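Local coordinates for (S)-ureidoglycine aminohydrolase cupin domain-containing protein (Pseudomonas syringae pv. tomato, PDB 3MYX), which is of unknown function but belongs to the cupin superfamily and probably resembles (S)-ureidoglycine aminohydrolase in fold, at residues Gly25-Asp28 with Ala29-Phe33; Thr86-Thr89 with Gly90-Ala93. All coordinates share one frame; numbering follows the deposited sequence.

Interaction 1 (Gly25-Asp28 with Ala29-Phe33); sequences GPID and AHDPF
D31 turns its carboxylate back across the turn onto the backbone of I27, while D28 reaches forward from the other arm to the backbone of H30. In D31, CG stands anti to the backbone N (chi1 -163°), which carries the carboxylate over to the first arm. Its OD2 takes the I27 N-H at 2.8 Å through the anti lone pair, the one facing away from OD1, and the bond is nearly straight at 169°. The same oxygen lies 3.4 Å from I27 CG1, so the start of the isoleucine chain passes beside the carboxylate, and it also forms a salt bridge with R37 on the following strand. D31 OD1 accepts the F33 N-H at 3.0 Å from above the carboxylate plane. Both oxygens are engaged, which should fix the rotation of the group; the R37 charge and the N-H donors probably favour its ionised form. The P26 ring lies alongside the stem of this side chain, CB to CB 3.7 Å, and P26 CA makes a CA-H...O contact of 3.4 Å with F33 O. D28 OD1, whose strongest partner is Y65 OH outside the turn, also accepts the H30 N-H at 2.9 Å on its anti side, well out of the carboxylate plane. This oxygen lies closest to H30 CB and near the plane of the imidazole, off its edge. Between the two acids, D31 N donates to D28 O at 3.1 Å, and a water donates to both D28 O and D31 O. Farther in, the ring of F33 leads away from the turn and packs edge-to-face with F54. The D31 N to D28 O bond closes a type I beta turn, and D31 itself opens the Asx turn running on to F33, in the surface loop between strands 23-24 and 37-39.

Interaction 2 (Thr86-Thr89 with Gly90-Ala93); sequences TLST and GESA
E91 OE1 accepts the backbone N-H of S88 at 2.9 Å in an almost straight bond (176°), the donor standing on the anti side of the carboxylate and 34° out of its plane. The hydroxyl of S88 lies beside the same oxygen, OG to OE1 3.1 Å, a weak contact whose proton is not settled, and doubtful since the serine has a second conformer. A water donates to OE1 as well and also to T86 O, bridging the carboxylate to the strand. CG of E91 is anti to its own carbonyl carbon (chi1 -61°) and the chain is extended beyond it, so the carboxylate comes back over the turn to the end of strand 83-88. Beneath it, E91 N donates to S88 O at 2.9 Å, closing a type II beta turn in which G90 takes the left-handed position. G90 O is held in turn by R132. Further along the arms, L87 spreads its two methyls against the start of strand 92-95: CD2 lies 3.9 Å from A93 CB and 3.5 Å from S92 O, while M71 packs on the same leucine. S92 points away, and in one conformer its hydroxyl bonds to L69 O. The glutamate carboxylate thus ties the far side of the turn to the end of strand 83-88, its negative charge probably eased by the S88 N-H and the water, with apolar packing on the inner side.

Following the chain from the N terminus, interaction 1 comes first, making a turn within the loop between strands 23-24 and 37-39. Interaction 2 follows in series, neither enclosing nor crossing it, where the chain turns from strand 83-88 into strand 92-95. Their centres are 23 Å apart and their nearest atoms about 11 Å, so they do not touch. Residues 25-33 bring a surface loop against strands 37-39, 47-54 and 57-60. Residues 86-93 instead join two sheets, carrying the chain from the edge strand of the four-stranded sheet to a strand paired with 66-71 and 127-130, consistent with the two facing sheets of a cupin beta barrel.

Interaction 1 (Gly25-Asp28 with Ala29-Phe33)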
ATOM      1  N   GLY A  25     -12.261   2.999 -13.764  1.00  8.83           N
ATOM      2  CA  GLY A  25     -11.680   3.299 -15.059  1.00  8.37           C
ATOM      3  C   GLY A  25     -10.175   3.416 -14.999  1.00  8.01           C
ATOM      4  O   GLY A  25      -9.576   3.372 -13.936  1.00  8.37           O
ATOM      5  N   PRO A  26      -9.539   3.546 -16.159  1.00  7.18           N
ATOM      6  CA  PRO A  26      -8.095   3.719 -16.156  1.00  7.46           C
ATOM      7  C   PRO A  26      -7.692   4.980 -15.413  1.00  7.31           C
ATOM      8  O   PRO A  26      -8.372   5.998 -15.499  1.00  8.35           O
ATOM      9  CB  PRO A  26      -7.760   3.839 -17.654  1.00  7.42           C
ATOM     10  CG  PRO A  26      -9.026   4.388 -18.287  1.00  8.58           C
ATOM     11  CD  PRO A  26     -10.133   3.736 -17.495  1.00  8.48           C
ATOM     12  N   ILE A  27      -6.564   4.934 -14.724  1.00  6.20           N
ATOM     13  CA  ILE A  27      -6.075   6.108 -14.006  1.00  6.93           C
ATOM     14  C   ILE A  27      -5.715   7.210 -15.015  1.00  7.16           C
ATOM     15  O   ILE A  27      -5.961   8.403 -14.797  1.00  7.61           O
ATOM     16  CB  ILE A  27      -4.864   5.766 -13.092  1.00  6.58           C
ATOM     17  CG1 ILE A  27      -5.264   4.765 -11.988  1.00  7.28           C
ATOM     18  CG2 ILE A  27      -4.265   7.066 -12.494  1.00  7.62           C
ATOM     19  CD1 ILE A  27      -4.062   4.083 -11.316  1.00  8.01           C
ATOM     20  N   ASP A  28      -5.084   6.786 -16.104  1.00  6.37           N
ATOM     21  CA  ASP A  28      -4.693   7.680 -17.188  1.00  6.02           C
ATOM     22  C   ASP A  28      -4.607   6.855 -18.469  1.00  5.36           C
ATOM     23  O   ASP A  28      -4.948   5.660 -18.462  1.00  6.78           O
ATOM     24  CB  ASP A  28      -3.404   8.449 -16.851  1.00  6.37           C
ATOM     25  CG  ASP A  28      -2.187   7.551 -16.665  1.00  6.33           C
ATOM     26  OD1 ASP A  28      -2.138   6.457 -17.269  1.00  6.46           O
ATOM     27  OD2 ASP A  28      -1.265   7.985 -15.927  1.00  8.91           O
ATOM     28  N   ALA A  29      -4.183   7.467 -19.565  1.00  6.59           N
ATOM     29  CA  ALA A  29      -4.217   6.798 -20.853  1.00  6.41           C
ATOM     30  C   ALA A  29      -3.186   5.686 -20.988  1.00  6.78           C
ATOM     31  O   ALA A  29      -3.198   4.989 -21.987  1.00  9.50           O
ATOM     32  CB  ALA A  29      -4.047   7.819 -21.988  1.00  8.40           C
ATOM     33  N   HIS A  30      -2.311   5.525 -19.992  1.00  6.30           N
ATOM     34  CA  HIS A  30      -1.347   4.428 -19.971  1.00  6.86           C
ATOM     35  C   HIS A  30      -1.774   3.221 -19.141  1.00  6.58           C
ATOM     36  O   HIS A  30      -1.105   2.185 -19.187  1.00  7.61           O
ATOM     37  CB  HIS A  30       0.004   4.912 -19.435  1.00  7.40           C
ATOM     38  CG  HIS A  30       0.625   5.974 -20.268  1.00  8.23           C
ATOM     39  ND1 HIS A  30       1.481   5.692 -21.301  1.00 13.67           N
ATOM     40  CD2 HIS A  30       0.523   7.318 -20.220  1.00 11.03           C
ATOM     41  CE1 HIS A  30       1.875   6.824 -21.863  1.00 13.10           C
ATOM     42  NE2 HIS A  30       1.316   7.825 -21.217  1.00 12.23           N
ATOM     43  N   ASP A  31      -2.853   3.330 -18.378  1.00  6.16           N
ATOM     44  CA  ASP A  31      -3.211   2.264 -17.423  1.00  6.28           C
ATOM     45  C   ASP A  31      -3.604   1.009 -18.205  1.00  7.40           C
ATOM     46  O   ASP A  31      -4.481   1.060 -19.062  1.00  8.10           O
ATOM     47  CB  ASP A  31      -4.400   2.725 -16.576  1.00  7.05           C
ATOM     48  CG  ASP A  31      -4.601   1.916 -15.317  1.00  6.98           C
ATOM     49  OD1 ASP A  31      -4.049   0.792 -15.206  1.00  7.03           O
ATOM     50  OD2 ASP A  31      -5.348   2.407 -14.437  1.00  6.68           O
ATOM     51  N   PRO A  32      -2.989  -0.140 -17.903  1.00  7.60           N
ATOM     52  CA  PRO A  32      -3.437  -1.380 -18.554  1.00  9.39           C
ATOM     53  C   PRO A  32      -4.796  -1.882 -18.041  1.00  7.60           C
ATOM     54  O   PRO A  32      -5.403  -2.755 -18.668  1.00  9.31           O
ATOM     55  CB  PRO A  32      -2.327  -2.383 -18.214  1.00  9.99           C
ATOM     56  CG  PRO A  32      -1.562  -1.803 -17.156  1.00 12.70           C
ATOM     57  CD  PRO A  32      -1.810  -0.356 -17.042  1.00  8.11           C
ATOM     58  N   PHE A  33      -5.231  -1.390 -16.882  1.00  7.42           N
ATOM     59  CA  PHE A  33      -6.516  -1.739 -16.283  1.00  7.74           C
ATOM     60  C   PHE A  33      -7.520  -0.640 -16.590  1.00  7.86           C
ATOM     61  O   PHE A  33      -7.160   0.506 -16.837  1.00  9.73           O
ATOM     62  CB  PHE A  33      -6.382  -1.986 -14.778  1.00  8.13           C
ATOM     63  CG  PHE A  33      -5.531  -3.176 -14.456  1.00  7.50           C
ATOM     64  CD1 PHE A  33      -6.072  -4.449 -14.537  1.00  7.52           C
ATOM     65  CD2 PHE A  33      -4.189  -3.039 -14.112  1.00  8.03           C
ATOM     66  CE1 PHE A  33      -5.292  -5.565 -14.273  1.00  8.74           C
ATOM     67  CE2 PHE A  33      -3.403  -4.144 -13.843  1.00  8.77           C
ATOM     68  CZ  PHE A  33      -3.950  -5.410 -13.931  1.00  8.73           C
TER
HETATM   69  O   HOH W   1      -5.610   3.500 -20.255  1.00 13.90           O

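Interaction 2 (Thr86-Thr89 with Gly90-Ala93)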
ATOM      1  N   THR A  86       3.891 -15.674  -7.265  1.00  9.22           N
ATOM      2  CA  THR A  86       2.473 -15.929  -7.031  1.00  9.95           C
ATOM      3  C   THR A  86       2.083 -15.341  -5.684  1.00  9.29           C
ATOM      4  O   THR A  86       2.765 -15.583  -4.685  1.00 10.48           O
ATOM      5  CB  THR A  86       2.148 -17.435  -7.093  1.00 11.76           C
ATOM      6  OG1 THR A  86       2.377 -17.903  -8.426  1.00 13.33           O
ATOM      7  CG2 THR A  86       0.699 -17.707  -6.685  1.00 11.90           C
ATOM      8  N   LEU A  87       0.998 -14.569  -5.676  1.00  8.50           N
ATOM      9  CA  LEU A  87       0.467 -13.954  -4.473  1.00  9.11           C
ATOM     10  C   LEU A  87      -0.928 -14.450  -4.161  1.00  8.82           C
ATOM     11  O   LEU A  87      -1.851 -14.352  -4.989  1.00 11.65           O
ATOM     12  CB  LEU A  87       0.358 -12.451  -4.660  1.00 11.49           C
ATOM     13  CG  LEU A  87       1.539 -11.665  -5.166  1.00 11.61           C
ATOM     14  CD1 LEU A  87       1.088 -10.210  -5.375  1.00 14.73           C
ATOM     15  CD2 LEU A  87       2.685 -11.791  -4.153  1.00 12.77           C
ATOM     16  N   SER A  88      -1.065 -14.989  -2.969  1.00  8.69           N
ATOM     17  CA  SER A  88      -2.369 -15.315  -2.416  0.50  9.09           C
ATOM     18  C   SER A  88      -2.721 -14.260  -1.365  1.00  8.55           C
ATOM     19  O   SER A  88      -1.930 -13.367  -1.070  1.00  7.02           O
ATOM     20  CB  SER A  88      -2.357 -16.734  -1.822  0.50 11.64           C
ATOM     21  OG  SER A  88      -1.312 -16.920  -0.881  0.50 13.56           O
ATOM     22  N   THR A  89      -3.914 -14.360  -0.790  1.00  8.98           N
ATOM     23  CA  THR A  89      -4.381 -13.399   0.203  1.00  8.25           C
ATOM     24  C   THR A  89      -3.331 -13.141   1.268  1.00  8.07           C
ATOM     25  O   THR A  89      -2.750 -14.067   1.832  1.00  9.56           O
ATOM     26  CB  THR A  89      -5.690 -13.877   0.812  1.00 10.06           C
ATOM     27  OG1 THR A  89      -6.648 -13.961  -0.253  1.00 12.06           O
ATOM     28  CG2 THR A  89      -6.198 -12.936   1.914  1.00  9.76           C
ATOM     29  N   GLY A  90      -3.090 -11.864   1.521  1.00  8.14           N
ATOM     30  CA  GLY A  90      -2.111 -11.449   2.511  1.00  8.14           C
ATOM     31  C   GLY A  90      -0.692 -11.284   2.014  1.00  7.32           C
ATOM     32  O   GLY A  90       0.185 -10.899   2.794  1.00  8.87           O
ATOM     33  N   GLU A  91      -0.459 -11.588   0.743  1.00  6.96           N
ATOM     34  CA  GLU A  91       0.864 -11.513   0.149  1.00  6.64           C
ATOM     35  C   GLU A  91       0.936 -10.312  -0.767  1.00  6.71           C
ATOM     36  O   GLU A  91      -0.080  -9.859  -1.291  1.00  7.31           O
ATOM     37  CB  GLU A  91       1.203 -12.808  -0.595  1.00  6.46           C
ATOM     38  CG  GLU A  91       1.210 -14.010   0.334  1.00  8.16           C
ATOM     39  CD  GLU A  91       1.594 -15.311  -0.317  1.00 10.00           C
ATOM     40  OE1 GLU A  91       1.343 -15.516  -1.521  1.00 11.55           O
ATOM     41  OE2 GLU A  91       2.159 -16.165   0.407  1.00 14.11           O
ATOM     42  N   SER A  92       2.157  -9.807  -0.949  1.00  6.81           N
ATOM     43  CA  SER A  92       2.382  -8.564  -1.655  0.70  6.17           C
ATOM     44  C   SER A  92       3.629  -8.642  -2.540  1.00  6.24           C
ATOM     45  O   SER A  92       4.553  -9.424  -2.284  1.00  7.25           O
ATOM     46  CB  SER A  92       2.522  -7.434  -0.621  0.70  6.29           C
ATOM     47  OG  SER A  92       2.694  -6.176  -1.247  0.70  5.87           O
ATOM     48  N   ALA A  93       3.622  -7.847  -3.604  1.00  5.86           N
ATOM     49  CA  ALA A  93       4.755  -7.702  -4.495  1.00  6.00           C
ATOM     50  C   ALA A  93       4.734  -6.318  -5.108  1.00  6.20           C
ATOM     51  O   ALA A  93       3.724  -5.606  -5.058  1.00  6.38           O
ATOM     52  CB  ALA A  93       4.750  -8.760  -5.599  1.00  7.68           C
TER
HETATM   53  O   HOH W   2       2.052 -17.798  -2.936  1.00 21.31           O